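Local coordinates for bromo domain-containing protein (Trypanosoma brucei brucei, PDB 5KO4) that is of unknown function but contains a bromodomain, a four-helix module that in its relatives recognises acetylated lysines, and probably does so here, at residues S32-Y37 with Y77-E82. Residues are numbered along the deposited sequence; the frame is centred on the assembly and turned at random.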
ATOM      1  N   SER A  32      -1.682   5.391  -8.735  1.00 12.10           N
ATOM      2  CA  SER A  32      -0.628   5.841  -9.627  1.00 12.10           C
ATOM      3  C   SER A  32       0.468   6.652  -8.949  1.00 16.93           C
ATOM      4  O   SER A  32       1.558   6.723  -9.515  1.00 18.05           O
ATOM      5  CB  SER A  32      -1.214   6.656 -10.767  1.00 14.15           C
ATOM      6  OG  SER A  32      -2.133   5.855 -11.490  1.00 19.16           O
ATOM      7  N   LYS A  33       0.232   7.239  -7.753  1.00 14.24           N
ATOM      8  CA  LYS A  33       1.285   8.019  -7.085  1.00 14.26           C
ATOM      9  C   LYS A  33       2.201   7.128  -6.213  1.00 16.19           C
ATOM     10  O   LYS A  33       3.176   7.640  -5.646  1.00 16.97           O
ATOM     11  CB  LYS A  33       0.681   9.136  -6.224  1.00 17.51           C
ATOM     12  CG  LYS A  33      -0.116  10.178  -7.030  1.00 33.87           C
ATOM     13  CD  LYS A  33       0.668  11.480  -7.296  1.00 48.12           C
ATOM     14  CE  LYS A  33      -0.134  12.726  -6.985  1.00 63.16           C
ATOM     15  NZ  LYS A  33      -1.279  12.907  -7.919  1.00 75.09           N
ATOM     16  N   LEU A  34       1.923   5.814  -6.111  1.00 13.09           N
ATOM     17  CA  LEU A  34       2.794   4.915  -5.353  1.00 12.81           C
ATOM     18  C   LEU A  34       4.157   4.848  -6.030  1.00 15.03           C
ATOM     19  O   LEU A  34       4.260   5.073  -7.239  1.00 14.45           O
ATOM     20  CB  LEU A  34       2.186   3.512  -5.252  1.00 12.36           C
ATOM     21  CG  LEU A  34       0.932   3.389  -4.408  1.00 13.46           C
ATOM     22  CD1 LEU A  34       0.313   2.044  -4.578  1.00 13.07           C
ATOM     23  CD2 LEU A  34       1.228   3.640  -2.921  1.00 14.54           C
ATOM     24  N   PRO A  35       5.240   4.567  -5.280  1.00 13.64           N
ATOM     25  CA  PRO A  35       6.584   4.634  -5.886  1.00 12.96           C
ATOM     26  C   PRO A  35       6.736   3.720  -7.101  1.00 14.44           C
ATOM     27  O   PRO A  35       6.347   2.549  -7.053  1.00 13.24           O
ATOM     28  CB  PRO A  35       7.522   4.217  -4.747  1.00 14.91           C
ATOM     29  CG  PRO A  35       6.644   3.721  -3.651  1.00 18.87           C
ATOM     30  CD  PRO A  35       5.312   4.339  -3.827  1.00 15.07           C
ATOM     31  N   ASP A  36       7.224   4.296  -8.222  1.00 13.02           N
ATOM     32  CA  ASP A  36       7.482   3.600  -9.487  1.00 13.32           C
ATOM     33  C   ASP A  36       6.226   2.918 -10.073  1.00 15.17           C
ATOM     34  O   ASP A  36       6.363   2.037 -10.920  1.00 16.04           O
ATOM     35  CB  ASP A  36       8.583   2.534  -9.306  1.00 15.35           C
ATOM     36  CG  ASP A  36       9.902   3.066  -8.783  1.00 25.10           C
ATOM     37  OD1 ASP A  36      10.267   4.197  -9.151  1.00 27.01           O
ATOM     38  OD2 ASP A  36      10.592   2.321  -8.040  1.00 28.43           O
ATOM     39  N   TYR A  37       5.018   3.327  -9.666  1.00 12.94           N
ATOM     40  CA  TYR A  37       3.822   2.598 -10.091  1.00 12.61           C
ATOM     41  C   TYR A  37       3.620   2.643 -11.599  1.00 17.51           C
ATOM     42  O   TYR A  37       3.379   1.601 -12.207  1.00 16.34           O
ATOM     43  CB  TYR A  37       2.565   3.118  -9.394  1.00 13.17           C
ATOM     44  CG  TYR A  37       1.453   2.106  -9.395  1.00 12.10           C
ATOM     45  CD1 TYR A  37       1.387   1.119  -8.422  1.00 12.20           C
ATOM     46  CD2 TYR A  37       0.546   2.045 -10.444  1.00 12.28           C
ATOM     47  CE1 TYR A  37       0.408   0.133  -8.457  1.00 11.99           C
ATOM     48  CE2 TYR A  37      -0.418   1.051 -10.505  1.00 11.21           C
ATOM     49  CZ  TYR A  37      -0.496   0.104  -9.499  1.00 11.83           C
ATOM     50  OH  TYR A  37      -1.434  -0.891  -9.588  1.00 12.41           O
ATOM     51  N   TYR A  77      -0.602  -8.234  -8.174  1.00  9.22           N
ATOM     52  CA  TYR A  77       0.411  -9.282  -8.201  1.00  8.91           C
ATOM     53  C   TYR A  77       1.670  -8.784  -8.856  1.00 10.87           C
ATOM     54  O   TYR A  77       2.764  -9.097  -8.390  1.00 11.95           O
ATOM     55  CB  TYR A  77      -0.091 -10.545  -8.912  1.00  9.01           C
ATOM     56  CG  TYR A  77      -1.441 -11.069  -8.448  1.00  9.90           C
ATOM     57  CD1 TYR A  77      -1.888 -10.856  -7.148  1.00 11.14           C
ATOM     58  CD2 TYR A  77      -2.317 -11.670  -9.342  1.00 10.80           C
ATOM     59  CE1 TYR A  77      -3.163 -11.262  -6.744  1.00 11.36           C
ATOM     60  CE2 TYR A  77      -3.591 -12.073  -8.949  1.00 11.84           C
ATOM     61  CZ  TYR A  77      -4.022 -11.831  -7.658  1.00 12.58           C
ATOM     62  OH  TYR A  77      -5.287 -12.204  -7.260  1.00 13.24           O
ATOM     63  N   ASP A  78       1.548  -8.003  -9.914  1.00  9.47           N
ATOM     64  CA  ASP A  78       2.724  -7.546 -10.644  1.00 10.55           C
ATOM     65  C   ASP A  78       3.512  -6.505  -9.845  1.00 12.54           C
ATOM     66  O   ASP A  78       4.731  -6.530  -9.879  1.00 14.23           O
ATOM     67  CB  ASP A  78       2.307  -6.972 -11.999  1.00 11.67           C
ATOM     68  CG  ASP A  78       1.715  -8.020 -12.938  1.00 13.45           C
ATOM     69  OD1 ASP A  78       1.704  -9.217 -12.567  1.00 14.65           O
ATOM     70  OD2 ASP A  78       1.202  -7.635 -14.001  1.00 15.94           O
ATOM     71  N   TYR A  79       2.842  -5.620  -9.118  1.00  9.31           N
ATOM     72  CA  TYR A  79       3.522  -4.570  -8.375  1.00  8.98           C
ATOM     73  C   TYR A  79       4.110  -5.100  -7.057  1.00 10.60           C
ATOM     74  O   TYR A  79       5.265  -4.821  -6.726  1.00 11.04           O
ATOM     75  CB  TYR A  79       2.537  -3.424  -8.095  1.00  9.86           C
ATOM     76  CG  TYR A  79       3.161  -2.242  -7.394  1.00 10.08           C
ATOM     77  CD1 TYR A  79       3.918  -1.316  -8.095  1.00  9.67           C
ATOM     78  CD2 TYR A  79       2.938  -2.014  -6.042  1.00 10.84           C
ATOM     79  CE1 TYR A  79       4.452  -0.197  -7.467  1.00  9.97           C
ATOM     80  CE2 TYR A  79       3.518  -0.940  -5.389  1.00 10.64           C
ATOM     81  CZ  TYR A  79       4.251  -0.011  -6.107  1.00 12.57           C
ATOM     82  OH  TYR A  79       4.788   1.056  -5.430  1.00 12.44           O
ATOM     83  N   ASN A  80       3.310  -5.840  -6.289  1.00  8.71           N
ATOM     84  CA  ASN A  80       3.728  -6.324  -4.969  1.00  7.57           C
ATOM     85  C   ASN A  80       4.375  -7.709  -4.990  1.00 11.45           C
ATOM     86  O   ASN A  80       4.906  -8.148  -3.967  1.00 10.97           O
ATOM     87  CB  ASN A  80       2.516  -6.381  -4.067  1.00  8.63           C
ATOM     88  CG  ASN A  80       1.879  -5.023  -3.896  1.00 10.36           C
ATOM     89  OD1 ASN A  80       2.457  -4.139  -3.276  1.00 11.44           O
ATOM     90  ND2 ASN A  80       0.697  -4.805  -4.497  1.00 11.09           N
ATOM     91  N   ARG A  81       4.325  -8.384  -6.152  1.00  9.66           N
ATOM     92  CA  ARG A  81       4.718  -9.784  -6.366  1.00  9.98           C
ATOM     93  C   ARG A  81       3.569 -10.677  -5.950  1.00 12.26           C
ATOM     94  O   ARG A  81       2.733 -10.303  -5.118  1.00 11.22           O
ATOM     95  CB  ARG A  81       6.023 -10.194  -5.672  1.00 10.32           C
ATOM     96  CG  ARG A  81       7.216  -9.289  -6.004  1.00 12.36           C
ATOM     97  CD  ARG A  81       7.585  -9.228  -7.486  1.00 13.08           C
ATOM     98  NE  ARG A  81       8.138 -10.506  -7.936  1.00 14.51           N
ATOM     99  CZ  ARG A  81       8.945 -10.673  -8.978  1.00 19.94           C
ATOM    100  NH1 ARG A  81       9.325  -9.628  -9.710  1.00 20.23           N
ATOM    101  NH2 ARG A  81       9.402 -11.882  -9.283  1.00 16.67           N
ATOM    102  N   GLU A  82       3.512 -11.858  -6.547  1.00 11.40           N
ATOM    103  CA  GLU A  82       2.399 -12.793  -6.387  1.00 10.73           C
ATOM    104  C   GLU A  82       2.268 -13.267  -4.979  1.00 13.21           C
ATOM    105  O   GLU A  82       1.160 -13.297  -4.449  1.00 13.73           O
ATOM    106  CB  GLU A  82       2.595 -14.002  -7.299  1.00 12.15           C
ATOM    107  CG  GLU A  82       2.625 -13.668  -8.785  1.00 13.76           C
ATOM    108  CD  GLU A  82       1.338 -13.860  -9.555  1.00 15.65           C
ATOM    109  OE1 GLU A  82       0.412 -14.546  -9.048  1.00 14.17           O
ATOM    110  OE2 GLU A  82       1.272 -13.360 -10.700  1.00 16.13           O
TER
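Leu34 meets Tyr79 through its first side-chain carbon: CB lies 3.6 Å from the phenol OH of Tyr79, giving the end of the ring an apolar neighbour. Pro35 O accepts a hydrogen bond of 2.7 Å from Tyr79 OH, in the carbonyl plane and on a lone pair, with a C=O...donor angle of 137°. The proline ring flanks the same hydroxyl and restrains phi of Pro35 as the second position of the type II turn from Leu34 to Tyr37 needs. The third position needs positive phi, usually met by Gly or Asn; Asp36 tolerates it fairly well. Tyr37 N closes the turn on Leu34 O at 3.1 Å. The Tyr37 ring meets that of Tyr79 obliquely, planes at 44°, with Tyr37 CD1 3.5 Å from Tyr79 CE1. Tyrosine suits position 79 because one long, flat side chain, with CG anti to the backbone N (chi1 -177°), offers both a face for Tyr37 and a donor for the turn. Next comes Asn80, probably the asparagine that reads acetyl-lysine, as in bromodomain relatives. The contact thus ties the ZA loop, which includes short helix 37-40, to the C-terminal end of helix 62-80 (αB), while Pro85 of the second subunit also packs on Tyr79.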